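Side-chain contact in acyl-CoA dehydrogenase (Mycobacterium thermoresistibile, PDB 3PFD), which probably oxidises saturated acyl-CoA thioesters to their 2,3-dehydroacyl-CoA forms with a flavin adenine dinucleotide cofactor: residues Y136-R141 against A148-R153. Residues are numbered along the deposited sequence; the frame is centred on the assembly and turned at random.
Sequences YALSER and ASMRTR. With FDA (dihydroflavine-adenine dinucleotide), chain B.
Glu140 and Met150 bring the two backbones to 6.4 Å between CA atoms, where the start of the connection after strand 134-137 meets its end, just before strand 153-157. The Glu140 side chain spans this gap. Its CG lies anti to the carbonyl carbon (chi1 -59°), and the chain runs extended from there, which carries the carboxylate up to the backbone of residues 151 and 152. Arg151 N donates to Glu140 OE1 at 2.7 Å and Thr152 N to Glu140 OE2 at 3.0 Å. Both approach on the syn side, somewhat out of the carboxylate plane. Thr152 OG1 adds a third bond, 2.8 Å to Glu140 OE2, and comes from above that plane, 62° out of it. Lys167 of strand 160-171 forms a salt bridge to the same oxygen. Met150 bends at chi3 (72°), and its CE meets Leu138 CD1 at 3.6 Å. The two side chains cross at about a right angle, and both also touch Met182 of strand 178-184.

Both segments belong to the middle domain of the acyl-CoA dehydrogenase family. Here the connection between strands of two different sheets binds the reduced flavin through its pyrimidine. Tyr136 O accepts from flavin N3 at 2.8 Å, in a nearly straight bond. The backbone N atoms of Leu138 and Ser139 both donate to flavin O2. Ser139 OG accepts from flavin N1 at 2.7 Å, its CB turned away from 148-153.

The buried carboxylate thus ties two successive amides, of Arg151 and Thr152, to the segment that binds the flavin pyrimidine. The two amides and the hydroxyl together fix its rotation. Glu140 is therefore second-shell to the cofactor, and probably helps position the neighbouring Ser139 at N1 and O2.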
loop_
_atom_site.group_PDB
_atom_site.type_symbol
_atom_site.label_atom_id
_atom_site.label_comp_id
_atom_site.label_asym_id
_atom_site.label_seq_id
_atom_site.Cartn_x
_atom_site.Cartn_y
_atom_site.Cartn_z
ATOM N N TYR C 136 1.960 13.560 -31.990
ATOM C CA TYR C 136 2.828 14.451 -31.231
ATOM C C TYR C 136 4.214 13.813 -31.188
ATOM O O TYR C 136 4.396 12.765 -30.589
ATOM C CB TYR C 136 2.247 14.610 -29.820
ATOM C CG TYR C 136 3.008 15.519 -28.873
ATOM C CD1 TYR C 136 2.984 16.907 -29.033
ATOM C CD2 TYR C 136 3.699 14.998 -27.779
ATOM C CE1 TYR C 136 3.657 17.749 -28.142
ATOM C CE2 TYR C 136 4.382 15.834 -26.886
ATOM C CZ TYR C 136 4.352 17.204 -27.081
ATOM O OH TYR C 136 5.026 18.032 -26.204
ATOM N N ALA C 137 5.184 14.449 -31.835
ATOM C CA ALA C 137 6.518 13.884 -31.976
ATOM C C ALA C 137 7.579 14.659 -31.178
ATOM O O ALA C 137 8.163 15.651 -31.659
ATOM C CB ALA C 137 6.876 13.795 -33.466
ATOM N N LEU C 138 7.831 14.200 -29.951
ATOM C CA LEU C 138 8.755 14.878 -29.054
ATOM C C LEU C 138 9.949 13.985 -28.696
ATOM O O LEU C 138 11.106 14.404 -28.843
ATOM C CB LEU C 138 8.033 15.332 -27.769
ATOM C CG LEU C 138 8.906 15.950 -26.658
ATOM C CD1 LEU C 138 9.166 17.412 -26.932
ATOM C CD2 LEU C 138 8.231 15.797 -25.285
ATOM N N SER C 139 9.655 12.770 -28.224
ATOM C CA SER C 139 10.657 11.844 -27.676
ATOM C C SER C 139 11.703 11.344 -28.688
ATOM O O SER C 139 11.421 11.201 -29.879
ATOM C CB SER C 139 9.965 10.621 -27.051
ATOM O OG SER C 139 8.995 10.967 -26.060
ATOM N N GLU C 140 12.900 11.039 -28.182
ATOM C CA GLU C 140 13.965 10.401 -28.971
ATOM C C GLU C 140 14.548 9.314 -28.101
ATOM O O GLU C 140 14.225 9.239 -26.906
ATOM C CB GLU C 140 15.051 11.409 -29.419
ATOM C CG GLU C 140 14.478 12.515 -30.253
ATOM C CD GLU C 140 15.478 13.565 -30.665
ATOM O OE1 GLU C 140 16.683 13.383 -30.401
ATOM O OE2 GLU C 140 15.048 14.575 -31.265
ATOM N N ARG C 141 15.390 8.463 -28.682
ATOM C CA ARG C 141 15.941 7.337 -27.920
ATOM C C ARG C 141 16.674 7.841 -26.685
ATOM O O ARG C 141 16.550 7.252 -25.617
ATOM C CB ARG C 141 16.871 6.449 -28.758
ATOM C CG ARG C 141 16.177 5.561 -29.758
ATOM C CD ARG C 141 15.199 4.547 -29.090
ATOM N NE ARG C 141 14.386 3.926 -30.119
ATOM C CZ ARG C 141 13.288 3.201 -29.931
ATOM N NH1 ARG C 141 12.811 2.983 -28.721
ATOM N NH2 ARG C 141 12.652 2.703 -30.986
ATOM N N ALA C 148 14.311 17.855 -23.256
ATOM C CA ALA C 148 15.066 19.030 -23.694
ATOM C C ALA C 148 16.449 18.664 -24.248
ATOM O O ALA C 148 17.107 19.503 -24.823
ATOM C CB ALA C 148 15.197 20.054 -22.540
ATOM N N SER C 149 16.892 17.420 -24.062
ATOM C CA SER C 149 18.182 17.001 -24.600
ATOM C C SER C 149 18.056 16.409 -26.010
ATOM O O SER C 149 18.978 15.766 -26.501
ATOM C CB SER C 149 18.882 16.026 -23.634
ATOM O OG SER C 149 18.219 14.780 -23.611
ATOM N N MET C 150 16.918 16.657 -26.657
ATOM C CA MET C 150 16.620 16.128 -27.984
ATOM C C MET C 150 17.648 16.605 -29.020
ATOM O O MET C 150 18.252 17.670 -28.857
ATOM C CB MET C 150 15.217 16.529 -28.406
ATOM C CG MET C 150 15.087 18.012 -28.804
ATOM S SD MET C 150 13.446 18.507 -29.345
ATOM C CE MET C 150 12.526 18.486 -27.797
ATOM N N ARG C 151 17.832 15.813 -30.073
ATOM C CA ARG C 151 18.889 16.052 -31.065
ATOM C C ARG C 151 18.392 16.419 -32.466
ATOM O O ARG C 151 19.126 17.048 -33.228
ATOM C CB ARG C 151 19.850 14.854 -31.116
ATOM C CG ARG C 151 20.825 14.805 -29.926
ATOM C CD ARG C 151 21.691 13.553 -29.977
ATOM N NE ARG C 151 22.068 13.066 -28.647
ATOM C CZ ARG C 151 22.523 11.836 -28.392
ATOM N NH1 ARG C 151 22.660 10.946 -29.379
ATOM N NH2 ARG C 151 22.838 11.492 -27.147
ATOM N N THR C 152 17.157 16.041 -32.805
ATOM C CA THR C 152 16.561 16.406 -34.097
ATOM C C THR C 152 16.658 17.921 -34.310
ATOM O O THR C 152 16.318 18.693 -33.404
ATOM C CB THR C 152 15.087 15.946 -34.184
ATOM O OG1 THR C 152 15.033 14.518 -34.084
ATOM C CG2 THR C 152 14.439 16.394 -35.494
ATOM N N ARG C 153 17.138 18.321 -35.496
ATOM C CA ARG C 153 17.461 19.729 -35.801
ATOM C C ARG C 153 16.531 20.363 -36.838
ATOM O O ARG C 153 15.976 19.677 -37.715
ATOM C CB ARG C 153 18.932 19.881 -36.266
HETATM P PA FDA B . 13.512 7.353 -19.093
HETATM O O1A FDA B . 13.385 8.852 -19.092
HETATM O O2A FDA B . 14.817 6.690 -19.460
HETATM O O5B FDA B . 13.070 6.847 -17.628
HETATM C C5B FDA B . 13.533 5.621 -17.052
HETATM C C4B FDA B . 13.143 5.589 -15.568
HETATM O O4B FDA B . 13.850 6.602 -14.843
HETATM C C3B FDA B . 11.656 5.886 -15.360
HETATM O O3B FDA B . 11.215 5.132 -14.223
HETATM C C2B FDA B . 11.639 7.365 -15.013
HETATM O O2B FDA B . 10.505 7.740 -14.224
HETATM C C1B FDA B . 12.926 7.493 -14.229
HETATM N N9A FDA B . 13.428 8.881 -14.179
HETATM C C8A FDA B . 13.936 9.588 -15.205
HETATM N N7A FDA B . 14.300 10.818 -14.762
HETATM C C5A FDA B . 14.012 10.885 -13.439
HETATM C C6A FDA B . 14.157 11.891 -12.469
HETATM N N6A FDA B . 14.679 13.110 -12.808
HETATM N N1A FDA B . 13.765 11.633 -11.192
HETATM C C2A FDA B . 13.239 10.427 -10.883
HETATM N N3A FDA B . 13.090 9.432 -11.787
HETATM C C4A FDA B . 13.460 9.646 -13.076
HETATM N N1 FDA B . 6.516 10.312 -26.861
HETATM C C2 FDA B . 6.195 11.131 -27.910
HETATM O O2 FDA B . 6.950 12.077 -28.260
HETATM N N3 FDA B . 5.051 10.925 -28.596
HETATM C C4 FDA B . 4.211 9.921 -28.257
HETATM O O4 FDA B . 3.182 9.781 -28.941
HETATM C C4X FDA B . 4.501 9.074 -27.168
HETATM N N5 FDA B . 3.739 7.998 -26.886
HETATM C C5X FDA B . 4.266 6.930 -26.262
HETATM C C6 FDA B . 3.703 5.654 -26.406
HETATM C C7 FDA B . 4.319 4.540 -25.807
HETATM C C7M FDA B . 3.709 3.163 -25.953
HETATM C C8 FDA B . 5.464 4.701 -25.040
HETATM C C8M FDA B . 6.145 3.521 -24.367
HETATM C C9 FDA B . 6.012 5.961 -24.890
HETATM C C9A FDA B . 5.428 7.072 -25.507
HETATM N N10 FDA B . 6.126 8.298 -25.555
HETATM C C10 FDA B . 5.684 9.290 -26.472
HETATM C "C1'" FDA B . 7.409 8.441 -24.865
HETATM C "C2'" FDA B . 7.230 8.628 -23.353
HETATM O "O2'" FDA B . 6.716 9.932 -22.997
HETATM C "C3'" FDA B . 8.554 8.313 -22.690
HETATM O "O3'" FDA B . 8.712 6.872 -22.672
HETATM C "C4'" FDA B . 8.639 8.872 -21.257
HETATM O "O4'" FDA B . 8.742 10.298 -21.285
HETATM C "C5'" FDA B . 9.834 8.317 -20.493
HETATM O "O5'" FDA B . 11.009 8.406 -21.310
HETATM P P FDA B . 11.927 7.096 -21.492
HETATM O O1P FDA B . 11.047 5.991 -22.019
HETATM O O2P FDA B . 13.175 7.486 -22.249
HETATM O O3P FDA B . 12.304 6.691 -19.978
#